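Local coordinates for fatty acid-binding protein TM_1468 (Thermotoga maritima, PDB 1MGP) that binds long-chain fatty acids such as palmitate and may take part in lipid transport or fatty acid metabolism, at residues G259-A262 against D263-G267. Numbering follows the deposited sequence.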
# COMPACT_ATOMS: atom_id res chain seq x y z
N GLY A 259 4.19 -2.40 9.08
CA GLY A 259 4.27 -1.03 9.57
C GLY A 259 4.88 -0.20 8.46
O GLY A 259 5.86 -0.61 7.83
N VAL A 260 4.30 0.97 8.19
CA VAL A 260 4.84 1.83 7.15
C VAL A 260 5.19 3.19 7.72
O VAL A 260 4.64 3.60 8.74
CB VAL A 260 3.84 1.99 5.96
CG1 VAL A 260 3.62 0.63 5.29
CG2 VAL A 260 2.51 2.56 6.45
N HIS A 261 6.13 3.86 7.06
CA HIS A 261 6.57 5.18 7.50
C HIS A 261 7.14 5.95 6.33
O HIS A 261 7.63 5.36 5.36
CB HIS A 261 7.64 5.03 8.59
CG HIS A 261 8.94 4.48 8.08
ND1 HIS A 261 9.97 5.28 7.64
CD2 HIS A 261 9.36 3.20 7.91
CE1 HIS A 261 10.97 4.53 7.22
NE2 HIS A 261 10.62 3.26 7.37
N ALA A 262 7.05 7.28 6.41
CA ALA A 262 7.60 8.14 5.37
C ALA A 262 8.78 8.85 6.03
O ALA A 262 8.65 9.95 6.56
CB ALA A 262 6.55 9.16 4.91
N ASP A 263 9.93 8.18 6.00
CA ASP A 263 11.16 8.69 6.58
C ASP A 263 11.02 8.93 8.08
O ASP A 263 11.39 9.99 8.59
CB ASP A 263 11.59 9.98 5.87
CG ASP A 263 13.02 10.38 6.20
OD1 ASP A 263 13.81 9.49 6.59
OD2 ASP A 263 13.36 11.57 6.04
N ASN A 264 10.47 7.95 8.78
CA ASN A 264 10.30 8.03 10.23
C ASN A 264 10.26 6.61 10.76
O ASN A 264 9.24 6.14 11.28
CB ASN A 264 8.99 8.75 10.58
CG ASN A 264 8.87 9.01 12.07
OD1 ASN A 264 9.68 8.53 12.86
ND2 ASN A 264 7.85 9.77 12.46
N GLU A 265 11.38 5.91 10.64
CA GLU A 265 11.47 4.53 11.08
C GLU A 265 11.24 4.35 12.57
O GLU A 265 10.54 3.44 13.00
CB GLU A 265 12.82 3.93 10.68
CG GLU A 265 12.94 2.45 10.99
CD GLU A 265 14.20 1.84 10.41
OE1 GLU A 265 15.31 2.28 10.78
OE2 GLU A 265 14.07 0.91 9.58
N ALA A 266 11.84 5.22 13.37
CA ALA A 266 11.69 5.14 14.82
C ALA A 266 10.21 5.28 15.19
O ALA A 266 9.73 4.64 16.13
CB ALA A 266 12.52 6.23 15.50
N GLY A 267 9.50 6.11 14.44
CA GLY A 267 8.09 6.32 14.70
C GLY A 267 7.24 5.07 14.50
O GLY A 267 6.37 4.78 15.32
O HOH W 1 12.20 1.34 6.84
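The imidazole of H261 folds back over the turn that follows it and accepts the backbone N-H of N264 at ND1. The N264 N to H261 ND1 distance is 2.9 Å. With an N-H...acceptor angle of 164° the bond is close to straight, although the donor lies 25° out of the ring plane. Since ND1 receives this hydrogen, it probably carries none itself, which would leave the ring's proton, if it has just one, on NE2. A chi1 of 69° sets CG between the backbone N and the carbonyl carbon, turning the ring toward the helix start. H261 CB lies 3.3 Å from N264 O. E265, the first residue of the helix, lies over one face of the ring: its N stands near the rim, and its CB makes a CH-pi contact, 4.2 Å from the ring centroid and close to the ring normal. The far nitrogen, NE2, meets a water at 2.5 Å, a short distance, and that water donates a weak bond to E265 OE2.

Topologically, this is the strand-to-helix turn of a beta-alpha-beta unit, in which strand 254-261 leads through helix 265-275 to the parallel neighbour 280-288. D263 makes the bend with a left-handed backbone conformation, and its carboxylate OD2 forms a salt bridge with R80. N264 is the N-cap: its OD1 accepts G267 N at 2.9 Å, with the donor well above the carbonyl plane, while ND2 makes a hydrogen bond to G300 O. A262, just before the bend, has its CB 3.7 Å from D263 N; its buried side chain also touches M289 and T301, and stays about 9 Å from the bound palmitate.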